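Local coordinates for protein putative esterase/lipase/thioesterase (Silicibacter sp., PDB 2PBL) that probably hydrolyses ester or thioester bonds, as a putative esterase, lipase or thioesterase built on the alpha/beta-hydrolase fold, at residues 84-87 with 88-92; 102-106 with 107-111; 2-5 with 6-9. All blocks are in the same frame, centred on the assembly; numbering follows the deposited sequence.

Interaction 1 (84-87 with 88-92); sequences HLAV and GALSK
Leu90 lies back over Ala86, one helical turn earlier, and its side chain follows the carbonyl that its own backbone uses. Its CB is 3.3 Å from Ala86 O and also skirts Val87 O. With CG turned beside the backbone N (chi1 -82°), the chain heads back toward the preceding turn, and Leu90 CG is again 3.3 Å from Ala86 O. One branch then finishes the contact: Leu90 CD1 reaches Ala86 CB at 3.9 Å, methyl against methyl alongside the helix. Accompanying this apolar contact, Leu90 N donates to Ala86 O (3.0 Å, N-H...O 163°), arriving nearly along the C=O axis, and Ser91 N repeats the bond to Val87 O. The hydroxyl of Ser91 folds back between its own N and carbonyl carbon (chi1 77°), which brings Ser91 OG to within 2.7 Å of Gly88 O as a donor and gives that carbonyl a side-chain partner. The preceding turn illustrates how a helix can start imperfectly. Leu85 O and Ala89 N are too far apart for a direct bond, and one water joins them, donating to Leu85 O at 2.7 Å and accepting from Ala89 N at 3.1 Å. The short helix 87-91 thus grows out of a 3-10 turn through a water-bridged step. Phe31 of helix 20-35 packs on Val87 and Leu90, while Phe56 of strand 52-56 meets Ala86 and Leu90. Ala86 and Ala89 rest on Val96 of strand 94-99, placing the small helix between a long helix and the sheet.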
loop_
_atom_site.group_PDB
_atom_site.type_symbol
_atom_site.label_atom_id
_atom_site.label_comp_id
_atom_site.label_asym_id
_atom_site.label_seq_id
_atom_site.Cartn_x
_atom_site.Cartn_y
_atom_site.Cartn_z
ATOM N N HIS A 84 -3.632 9.344 9.638
ATOM C CA HIS A 84 -4.256 8.816 10.873
ATOM C C HIS A 84 -4.109 7.279 11.020
ATOM O O HIS A 84 -4.234 6.716 12.119
ATOM C CB HIS A 84 -5.733 9.218 10.887
ATOM C CG HIS A 84 -6.528 8.611 9.774
ATOM N ND1 HIS A 84 -6.347 8.941 8.449
ATOM C CD2 HIS A 84 -7.513 7.685 9.799
ATOM C CE1 HIS A 84 -7.187 8.242 7.706
ATOM N NE2 HIS A 84 -7.918 7.479 8.505
ATOM N N LEU A 85 -3.812 6.607 9.914
ATOM C CA LEU A 85 -3.596 5.165 9.946
ATOM C C LEU A 85 -2.219 4.790 10.564
ATOM O O LEU A 85 -1.906 3.612 10.756
ATOM C CB LEU A 85 -3.778 4.585 8.560
ATOM C CG LEU A 85 -5.153 4.825 7.888
ATOM C CD1 LEU A 85 -5.191 4.242 6.491
ATOM C CD2 LEU A 85 -6.334 4.260 8.728
ATOM N N ALA A 86 -1.409 5.791 10.880
ATOM C CA ALA A 86 -0.102 5.568 11.522
ATOM C C ALA A 86 -0.206 5.265 13.014
ATOM O O ALA A 86 0.741 4.726 13.618
ATOM C CB ALA A 86 0.788 6.805 11.307
ATOM N N VAL A 87 -1.369 5.536 13.603
ATOM C CA VAL A 87 -1.503 5.426 15.073
ATOM C C VAL A 87 -1.124 4.064 15.701
ATOM O O VAL A 87 -0.341 4.004 16.638
ATOM C CB VAL A 87 -2.949 5.899 15.507
ATOM C CG1 VAL A 87 -3.246 5.527 16.944
ATOM C CG2 VAL A 87 -3.057 7.405 15.289
ATOM N N GLY A 88 -1.647 2.967 15.191
ATOM C CA GLY A 88 -1.401 1.682 15.813
ATOM C C GLY A 88 0.076 1.296 15.858
ATOM O O GLY A 88 0.592 0.901 16.912
ATOM N N ALA A 89 0.770 1.452 14.729
ATOM C CA ALA A 89 2.209 1.130 14.682
ATOM C C ALA A 89 3.023 2.114 15.495
ATOM O O ALA A 89 3.974 1.712 16.131
ATOM C CB ALA A 89 2.703 1.110 13.235
ATOM N N LEU A 90 2.678 3.400 15.428
ATOM C CA LEU A 90 3.355 4.417 16.236
ATOM C C LEU A 90 3.305 4.051 17.708
ATOM O O LEU A 90 4.295 4.161 18.388
ATOM C CB LEU A 90 2.732 5.796 16.046
ATOM C CG LEU A 90 3.125 6.641 14.841
ATOM C CD1 LEU A 90 2.255 7.889 14.791
ATOM C CD2 LEU A 90 4.580 7.018 14.899
ATOM N N SER A 91 2.162 3.583 18.191
ATOM C CA SER A 91 2.018 3.219 19.598
ATOM C C SER A 91 2.901 2.043 20.002
ATOM O O SER A 91 3.209 1.903 21.176
ATOM C CB SER A 91 0.561 2.909 19.965
ATOM O OG SER A 91 0.202 1.626 19.496
ATOM N N LYS A 92 3.279 1.189 19.038
ATOM C CA LYS A 92 4.160 0.055 19.289
ATOM C C LYS A 92 5.648 0.449 19.104
ATOM O O LYS A 92 6.540 -0.385 19.258
ATOM C CB LYS A 92 3.786 -1.133 18.395
ATOM C CG LYS A 92 2.428 -1.777 18.761
ATOM C CD LYS A 92 2.240 -3.121 18.063
ATOM C CE LYS A 92 3.000 -4.303 18.687
ATOM N NZ LYS A 92 2.923 -5.580 17.848
HETATM O O HOH W 1 -0.715 1.544 12.029
#

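Interaction 2 (102-106 with 107-111); sequences ELCPE and VRISE
Val107 packs on Glu102 and against the carbonyl oxygen of Leu103 in the loop that leads from strand 94-99 into helix 109-126 of the alpha/beta-hydrolase fold, an example of a chain folding over itself just before a helix begins. The valine and glutamate side chains cross at about a right angle. Val107 CG1 lies 3.7 Å from Glu102 CB, and the extended glutamate chain brings its CD to 3.8 Å from the same methyl, while Val107 CG2 sits 3.5 Å from Glu102 O. Around this packing the backbone closes: Val107 N donates to Leu103 O at 3.1 Å, from well above the carbonyl plane, across a turn that includes the cis peptide before Pro105. Cys104 turns its SG beside its own backbone N (chi1 -61°), which puts SG 3.9 Å from Ile109 CG1, and its CA-H points to Val107 O. Further out, Gln115 accepts a bond from Glu102 N, Phe184 packs on both Cys104 and Ile109, and Arg108 NH1 is bonded to Lys185 O. Arg108 is the N-cap residue. Only one bond of a capping box is made, from the N-cap N-H to the carboxylate at N3: Arg108 N donates to Glu111 OE2 at 2.8 Å, meeting the oxygen 39° out of the carboxylate plane.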
loop_
_atom_site.group_PDB
_atom_site.type_symbol
_atom_site.label_atom_id
_atom_site.label_comp_id
_atom_site.label_asym_id
_atom_site.label_seq_id
_atom_site.Cartn_x
_atom_site.Cartn_y
_atom_site.Cartn_z
ATOM N N GLU A 102 3.494 9.870 -8.396
ATOM C CA GLU A 102 2.777 10.352 -9.574
ATOM C C GLU A 102 1.757 9.303 -9.989
ATOM O O GLU A 102 1.883 8.117 -9.681
ATOM C CB GLU A 102 3.701 10.701 -10.712
ATOM C CG GLU A 102 4.611 11.822 -10.365
ATOM C CD GLU A 102 5.481 12.191 -11.541
ATOM O OE1 GLU A 102 6.608 11.724 -11.547
ATOM O OE2 GLU A 102 4.993 12.860 -12.478
ATOM N N LEU A 103 0.748 9.781 -10.697
ATOM C CA LEU A 103 -0.419 8.993 -11.030
ATOM C C LEU A 103 -0.558 8.809 -12.515
ATOM O O LEU A 103 -0.022 9.584 -13.301
ATOM C CB LEU A 103 -1.645 9.740 -10.516
ATOM C CG LEU A 103 -1.698 10.067 -9.022
ATOM C CD1 LEU A 103 -2.893 10.956 -8.638
ATOM C CD2 LEU A 103 -1.749 8.775 -8.236
ATOM N N CYS A 104 -1.253 7.739 -12.880
ATOM C CA CYS A 104 -1.583 7.488 -14.240
ATOM C C CYS A 104 -2.668 8.530 -14.517
ATOM O O CYS A 104 -3.460 8.827 -13.606
ATOM C CB CYS A 104 -2.106 6.092 -14.444
ATOM S SG CYS A 104 -0.957 4.753 -14.008
ATOM N N PRO A 105 -2.731 9.044 -15.768
ATOM C CA PRO A 105 -1.942 8.673 -16.964
ATOM C C PRO A 105 -0.654 9.447 -17.194
ATOM O O PRO A 105 0.003 9.232 -18.214
ATOM C CB PRO A 105 -2.921 8.954 -18.097
ATOM C CG PRO A 105 -3.635 10.222 -17.612
ATOM C CD PRO A 105 -3.703 10.123 -16.084
ATOM N N GLU A 106 -0.266 10.307 -16.258
ATOM C CA GLU A 106 0.976 11.059 -16.395
ATOM C C GLU A 106 2.157 10.102 -16.429
ATOM O O GLU A 106 3.103 10.282 -17.216
ATOM C CB GLU A 106 1.155 12.068 -15.259
ATOM C CG GLU A 106 0.220 13.304 -15.281
ATOM C CD GLU A 106 -1.257 13.030 -14.950
ATOM O OE1 GLU A 106 -1.530 12.528 -13.834
ATOM O OE2 GLU A 106 -2.142 13.387 -15.785
ATOM N N VAL A 107 2.123 9.106 -15.551
ATOM C CA VAL A 107 3.133 8.062 -15.524
ATOM C C VAL A 107 2.502 6.684 -15.765
ATOM O O VAL A 107 1.263 6.546 -15.854
ATOM C CB VAL A 107 3.925 8.079 -14.178
ATOM C CG1 VAL A 107 4.595 9.415 -14.012
ATOM C CG2 VAL A 107 3.043 7.752 -12.972
ATOM N N ARG A 108 3.348 5.673 -15.910
ATOM C CA ARG A 108 2.869 4.329 -16.060
ATOM C C ARG A 108 3.022 3.675 -14.689
ATOM O O ARG A 108 3.783 4.151 -13.828
ATOM C CB ARG A 108 3.673 3.551 -17.078
ATOM C CG ARG A 108 3.567 4.051 -18.517
ATOM C CD ARG A 108 4.500 3.261 -19.433
ATOM N NE ARG A 108 4.123 1.851 -19.451
ATOM C CZ ARG A 108 3.161 1.350 -20.211
ATOM N NH1 ARG A 108 2.473 2.131 -21.056
ATOM N NH2 ARG A 108 2.887 0.058 -20.117
ATOM N N ILE A 109 2.274 2.597 -14.495
ATOM C CA ILE A 109 2.352 1.833 -13.256
ATOM C C ILE A 109 3.796 1.387 -12.985
ATOM O O ILE A 109 4.266 1.419 -11.838
ATOM C CB ILE A 109 1.401 0.618 -13.286
ATOM C CG1 ILE A 109 -0.055 1.087 -13.195
ATOM C CG2 ILE A 109 1.741 -0.375 -12.156
ATOM C CD1 ILE A 109 -1.051 -0.027 -13.422
ATOM N N SER A 110 4.489 0.935 -14.019
ATOM C CA SER A 110 5.905 0.531 -13.824
ATOM C C SER A 110 6.787 1.654 -13.282
ATOM O O SER A 110 7.759 1.410 -12.557
ATOM C CB SER A 110 6.506 -0.044 -15.105
ATOM O OG SER A 110 6.596 0.948 -16.116
ATOM N N GLU A 111 6.491 2.884 -13.681
ATOM C CA GLU A 111 7.203 4.052 -13.147
ATOM C C GLU A 111 6.809 4.300 -11.700
ATOM O O GLU A 111 7.601 4.756 -10.887
ATOM C CB GLU A 111 6.883 5.316 -13.944
ATOM C CG GLU A 111 7.249 5.247 -15.390
ATOM C CD GLU A 111 6.918 6.533 -16.095
ATOM O OE1 GLU A 111 7.694 7.526 -15.953
ATOM O OE2 GLU A 111 5.880 6.530 -16.776
#

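Interaction 3 (2-5 with 6-9); sequences MELD and DAYA
Two type I beta turns in succession, Met2 to Asp5 and Asp6 to Ala9, are joined by a bond from Tyr8 N to Leu4 O (3.1 Å, N-H...O 156°), so the N-terminal segment coils with a helix-like i to i+4 bond. Water fills in where direct backbone bonds are missing. One molecule donates to Met2 O and accepts from Asp6 N; a second donates to Glu3 O at 2.7 Å and accepts from Ala7 N at 3.0 Å. Each bridges the same four-residue spacing that the direct bond spans. Leu4 and Tyr8 carry the side-chain contact. Tyr8 holds its ring beside its own backbone N (chi1 -76°), which leads the ring edge to the oxygen already bound by that N-H: Tyr8 CD1 is 3.5 Å from Leu4 O, in the plane of the ring. The same ring carbon meets Leu4 CB at 4.1 Å, and a looser touch joins Leu4 CD2 to Ala7 CB. The polar ends have partners in other parts of the chain. Tyr8 OH is bonded to Gln222 NE2 and Asp5 OD2 to Ser179 OG, while Asp6 OD1 pairs with Tyr13 OH. Backbone bonding between Leu4 and Arg177 fastens the segment to a distant loop. The Tyr8 side chain also lies near, without touching, the residues of a probable nucleophile elbow and Ser-His-Glu triad. These consecutive type I turns, bridged by water, are therefore laid on the surface of an alpha/beta hydrolase close to its presumed active site.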
loop_
_atom_site.group_PDB
_atom_site.type_symbol
_atom_site.label_atom_id
_atom_site.label_comp_id
_atom_site.label_asym_id
_atom_site.label_seq_id
_atom_site.Cartn_x
_atom_site.Cartn_y
_atom_site.Cartn_z
HETATM N N MSE A 2 -14.170 -2.515 -21.303
HETATM C CA MSE A 2 -15.104 -2.259 -20.196
HETATM C C MSE A 2 -15.836 -3.486 -19.564
HETATM O O MSE A 2 -16.587 -3.331 -18.603
HETATM C CB MSE A 2 -16.141 -1.196 -20.608
ATOM N N GLU A 3 -15.615 -4.688 -20.069
ATOM C CA GLU A 3 -16.240 -5.900 -19.538
ATOM C C GLU A 3 -16.130 -6.063 -18.007
ATOM O O GLU A 3 -17.090 -6.455 -17.349
ATOM C CB GLU A 3 -15.610 -7.105 -20.265
ATOM C CG GLU A 3 -15.954 -8.477 -19.749
ATOM N N LEU A 4 -14.969 -5.708 -17.445
ATOM C CA LEU A 4 -14.725 -5.863 -16.008
ATOM C C LEU A 4 -14.842 -4.610 -15.182
ATOM O O LEU A 4 -14.442 -4.579 -14.025
ATOM C CB LEU A 4 -13.361 -6.518 -15.809
ATOM C CG LEU A 4 -13.223 -7.893 -16.448
ATOM C CD1 LEU A 4 -11.866 -8.564 -16.122
ATOM C CD2 LEU A 4 -14.382 -8.812 -16.013
ATOM N N ASP A 5 -15.436 -3.565 -15.737
ATOM C CA ASP A 5 -15.614 -2.359 -14.985
ATOM C C ASP A 5 -16.398 -2.578 -13.706
ATOM O O ASP A 5 -15.999 -2.108 -12.643
ATOM C CB ASP A 5 -16.315 -1.287 -15.838
ATOM C CG ASP A 5 -15.396 -0.682 -16.858
ATOM O OD1 ASP A 5 -14.204 -1.054 -16.865
ATOM O OD2 ASP A 5 -15.856 0.169 -17.635
ATOM N N ASP A 6 -17.535 -3.254 -13.822
ATOM C CA ASP A 6 -18.388 -3.448 -12.649
ATOM C C ASP A 6 -17.690 -4.321 -11.584
ATOM O O ASP A 6 -17.816 -4.049 -10.400
ATOM C CB ASP A 6 -19.718 -4.098 -13.036
ATOM C CG ASP A 6 -20.634 -4.281 -11.839
ATOM O OD1 ASP A 6 -20.998 -3.282 -11.182
ATOM O OD2 ASP A 6 -20.982 -5.434 -11.557
ATOM N N ALA A 7 -16.991 -5.365 -12.034
ATOM C CA ALA A 7 -16.237 -6.296 -11.178
ATOM C C ALA A 7 -15.181 -5.583 -10.310
ATOM O O ALA A 7 -15.030 -5.891 -9.125
ATOM C CB ALA A 7 -15.589 -7.345 -12.024
ATOM N N TYR A 8 -14.490 -4.595 -10.889
ATOM C CA TYR A 8 -13.476 -3.821 -10.156
ATOM C C TYR A 8 -13.973 -2.528 -9.477
ATOM O O TYR A 8 -13.201 -1.772 -8.882
ATOM C CB TYR A 8 -12.252 -3.588 -11.079
ATOM C CG TYR A 8 -11.468 -4.839 -11.156
ATOM C CD1 TYR A 8 -11.742 -5.811 -12.135
ATOM C CD2 TYR A 8 -10.489 -5.123 -10.201
ATOM C CE1 TYR A 8 -11.054 -7.006 -12.179
ATOM C CE2 TYR A 8 -9.804 -6.303 -10.250
ATOM C CZ TYR A 8 -10.089 -7.254 -11.231
ATOM O OH TYR A 8 -9.438 -8.459 -11.261
ATOM N N ALA A 9 -15.282 -2.280 -9.529
ATOM C CA ALA A 9 -15.840 -1.092 -8.940
ATOM C C ALA A 9 -16.085 -1.400 -7.475
ATOM O O ALA A 9 -16.850 -2.325 -7.169
ATOM C CB ALA A 9 -17.142 -0.719 -9.652
HETATM O O HOH W 2 -18.668 -3.843 -16.634
HETATM O O HOH W 3 -17.783 -6.400 -14.773
#

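In the fold
All three contacts show neighbouring residues folding back on one another, but their setting changes the means. Interactions 1 and 2 are partly buried and belong to the connections flanking strand 94-99: the first sits on the helix that precedes it, the second in the loop that follows. Their centres are about 29 Å apart, on opposite sides of the chain's centre. Interaction 3 is a surface contact before the first helix, its centre about 21 Å from that of interaction 2. Regular helical bonding dominates interaction 1, carboxylate capping and a cis-proline turn mark interaction 2, and interaction 3 relies on paired turns. Water bridges i to i+4 backbone pairs once in interaction 1 and twice in interaction 3.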